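PDB 3WWC: oxidized polyvinyl alcohol hydrolase from Pseudomonas sp. VM15C, which hydrolyses beta-diketones such as nonane-4,6-dione and cleaves oxidized polyvinyl alcohol in the second step of polyvinyl alcohol degradation. Local coordinates for residues A242-L247 with P290-V295. The protein carries 1 engineered substitution. Sequence-based numbering, arbitrary orientation.
Sequences AKVGPL and PDVVHV
In the central sheet of this alpha/beta-hydrolase fold, the parallel neighbours 247-253 and 292-298, joined by a connection that includes helix 275-288, begin side by side where Leu247 pairs with Val292. Two backbone bonds fix the register: Leu247 N donates to Asp291 O (3.1 Å), and Leu247 O accepts from Val293 N (3.0 Å). Each carbonyl also takes a CA-H contact, from Pro246 CA and Val292 CA respectively, and the ladder continues as Val249 bonds to Val293 and Val295. On the sheet face shared by Leu247 and Val292, one methyl, Val292 CG2, does the touching. It meets Val244 CG2 closely at 3.5 Å and lies more loosely against Leu247 CB, while Phe286 of the intervening helix packs on the same valine. Ahead of the strands the chains diverge and are bridged by water: one molecule links Val244 O to Asp291 N, and a second donates to both Val244 O and Asp291 OD2. The extended Lys243 chain, its CG anti to the backbone N (chi1 -163°), runs past Pro290 CG to Asp291. There the salt bridge spans 3.5 Å from Lys243 NZ to Asp291 OD2, and Lys243 CE lies slightly closer to that same oxygen, at 3.3 Å.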
ATOM      1  N   ALA A 242      16.652  -6.331   8.041  1.00 15.49           N
ATOM      2  CA  ALA A 242      16.657  -7.189   9.226  1.00 16.33           C
ATOM      3  C   ALA A 242      15.742  -6.590  10.277  1.00 15.96           C
ATOM      4  O   ALA A 242      15.118  -7.321  11.080  1.00 16.26           O
ATOM      5  CB  ALA A 242      18.085  -7.296   9.784  1.00 16.49           C
ATOM      6  N   LYS A 243      15.681  -5.265  10.285  1.00 16.68           N
ATOM      7  CA  LYS A 243      14.832  -4.568  11.248  1.00 17.25           C
ATOM      8  C   LYS A 243      14.212  -3.322  10.663  1.00 17.69           C
ATOM      9  O   LYS A 243      14.875  -2.523   9.971  1.00 19.95           O
ATOM     10  CB  LYS A 243      15.600  -4.173  12.498  1.00 21.44           C
ATOM     11  CG  LYS A 243      14.635  -3.839  13.630  1.00 25.26           C
ATOM     12  CD  LYS A 243      15.299  -3.642  14.968  1.00 29.66           C
ATOM     13  CE  LYS A 243      14.208  -3.411  16.007  1.00 31.43           C
ATOM     14  NZ  LYS A 243      14.800  -3.276  17.385  1.00 35.59           N
ATOM     15  N   VAL A 244      12.916  -3.171  10.886  1.00 14.07           N
ATOM     16  CA  VAL A 244      12.234  -1.974  10.400  1.00 12.94           C
ATOM     17  C   VAL A 244      11.811  -1.142  11.584  1.00 13.00           C
ATOM     18  O   VAL A 244      11.778  -1.604  12.731  1.00 12.04           O
ATOM     19  CB  VAL A 244      10.965  -2.293   9.480  1.00 14.18           C
ATOM     20  CG1 VAL A 244      11.408  -3.059   8.266  1.00 16.62           C
ATOM     21  CG2 VAL A 244       9.874  -3.031  10.234  1.00 15.72           C
ATOM     22  N   GLY A 245      11.551   0.125  11.298  1.00 11.50           N
ATOM     23  CA  GLY A 245      11.060   1.081  12.274  1.00 11.58           C
ATOM     24  C   GLY A 245       9.688   0.653  12.812  1.00 12.12           C
ATOM     25  O   GLY A 245       9.028  -0.255  12.258  1.00 10.98           O
ATOM     26  N   PRO A 246       9.186   1.317  13.844  1.00 11.67           N
ATOM     27  CA  PRO A 246       7.909   0.980  14.468  1.00 10.18           C
ATOM     28  C   PRO A 246       6.710   1.240  13.571  1.00  8.73           C
ATOM     29  O   PRO A 246       6.528   2.370  13.089  1.00 11.23           O
ATOM     30  CB  PRO A 246       7.878   1.865  15.699  1.00 11.78           C
ATOM     31  CG  PRO A 246       9.239   2.262  15.900  1.00 14.90           C
ATOM     32  CD  PRO A 246       9.873   2.389  14.584  1.00 12.71           C
ATOM     33  N   LEU A 247       5.873   0.218  13.379  1.00  9.02           N
ATOM     34  CA  LEU A 247       4.720   0.305  12.502  1.00  8.43           C
ATOM     35  C   LEU A 247       3.559  -0.509  13.003  1.00  8.85           C
ATOM     36  O   LEU A 247       3.717  -1.392  13.843  1.00  8.98           O
ATOM     37  CB  LEU A 247       5.046  -0.340  11.127  1.00  8.35           C
ATOM     38  CG  LEU A 247       6.190   0.255  10.303  1.00  8.64           C
ATOM     39  CD1 LEU A 247       6.513  -0.725   9.137  1.00  8.19           C
ATOM     40  CD2 LEU A 247       5.824   1.643   9.757  1.00 10.83           C
ATOM     41  N   PRO A 290       9.865  -7.171  15.550  1.00 12.92           N
ATOM     42  CA  PRO A 290       9.521  -6.845  16.917  1.00 12.76           C
ATOM     43  C   PRO A 290       8.847  -5.551  17.205  1.00 12.59           C
ATOM     44  O   PRO A 290       8.119  -5.463  18.182  1.00 14.87           O
ATOM     45  CB  PRO A 290      10.857  -6.971  17.665  1.00 14.00           C
ATOM     46  CG  PRO A 290      11.849  -6.586  16.630  1.00 13.12           C
ATOM     47  CD  PRO A 290      11.326  -7.245  15.364  1.00 15.13           C
ATOM     48  N   ASP A 291       9.090  -4.550  16.364  1.00 11.90           N
ATOM     49  CA  ASP A 291       8.461  -3.270  16.588  1.00 12.62           C
ATOM     50  C   ASP A 291       7.290  -3.019  15.670  1.00 12.10           C
ATOM     51  O   ASP A 291       6.871  -1.891  15.483  1.00 12.11           O
ATOM     52  CB  ASP A 291       9.478  -2.145  16.438  1.00 15.27           C
ATOM     53  CG  ASP A 291      10.553  -2.216  17.481  1.00 21.78           C
ATOM     54  OD1 ASP A 291      10.275  -2.798  18.567  1.00 25.62           O
ATOM     55  OD2 ASP A 291      11.672  -1.694  17.229  1.00 24.00           O
ATOM     56  N   VAL A 292       6.750  -4.082  15.120  1.00 11.12           N
ATOM     57  CA  VAL A 292       5.582  -3.976  14.226  1.00 11.04           C
ATOM     58  C   VAL A 292       4.417  -4.785  14.759  1.00 11.18           C
ATOM     59  O   VAL A 292       4.591  -5.940  15.163  1.00 13.47           O
ATOM     60  CB  VAL A 292       5.928  -4.541  12.826  1.00 11.27           C
ATOM     61  CG1 VAL A 292       4.696  -4.497  11.912  1.00 11.19           C
ATOM     62  CG2 VAL A 292       7.043  -3.751  12.207  1.00 10.84           C
ATOM     63  N   VAL A 293       3.221  -4.201  14.781  1.00 10.81           N
ATOM     64  CA  VAL A 293       1.976  -4.906  15.091  1.00 10.09           C
ATOM     65  C   VAL A 293       1.433  -5.265  13.705  1.00  9.70           C
ATOM     66  O   VAL A 293       1.232  -4.371  12.897  1.00  9.75           O
ATOM     67  CB  VAL A 293       0.958  -3.985  15.794  1.00 10.48           C
ATOM     68  CG1 VAL A 293      -0.429  -4.648  15.868  1.00 12.45           C
ATOM     69  CG2 VAL A 293       1.443  -3.652  17.203  1.00 14.59           C
ATOM     70  N   HIS A 294       1.246  -6.548  13.406  1.00  9.01           N
ATOM     71  CA  HIS A 294       0.666  -6.915  12.133  1.00  8.48           C
ATOM     72  C   HIS A 294      -0.722  -7.475  12.362  1.00  9.41           C
ATOM     73  O   HIS A 294      -0.914  -8.339  13.214  1.00 10.79           O
ATOM     74  CB  HIS A 294       1.502  -7.983  11.410  1.00  8.98           C
ATOM     75  CG  HIS A 294       0.943  -8.319  10.065  1.00  9.52           C
ATOM     76  ND1 HIS A 294      -0.022  -9.298   9.888  1.00  8.94           N
ATOM     77  CD2 HIS A 294       1.024  -7.648   8.895  1.00  8.24           C
ATOM     78  CE1 HIS A 294      -0.509  -9.203   8.664  1.00  9.04           C
ATOM     79  NE2 HIS A 294       0.106  -8.215   8.034  1.00  7.90           N
ATOM     80  N   VAL A 295      -1.693  -6.973  11.608  1.00  8.64           N
ATOM     81  CA  VAL A 295      -3.045  -7.458  11.705  1.00  8.06           C
ATOM     82  C   VAL A 295      -3.374  -8.137  10.346  1.00  8.71           C
ATOM     83  O   VAL A 295      -3.216  -7.501   9.288  1.00  9.41           O
ATOM     84  CB  VAL A 295      -4.042  -6.318  11.976  1.00  8.26           C
ATOM     85  CG1 VAL A 295      -5.444  -6.912  12.010  1.00 10.82           C
ATOM     86  CG2 VAL A 295      -3.745  -5.579  13.321  1.00 10.23           C
TER
HETATM   87  O   HOH W   1      13.223  -4.491  19.329  1.00 32.53           O
HETATM   88  O   HOH W   2      10.741  -4.068  13.899  1.00 16.70           O
HETATM   89  O   HOH W   3      12.386  -0.398  15.213  1.00 23.93           O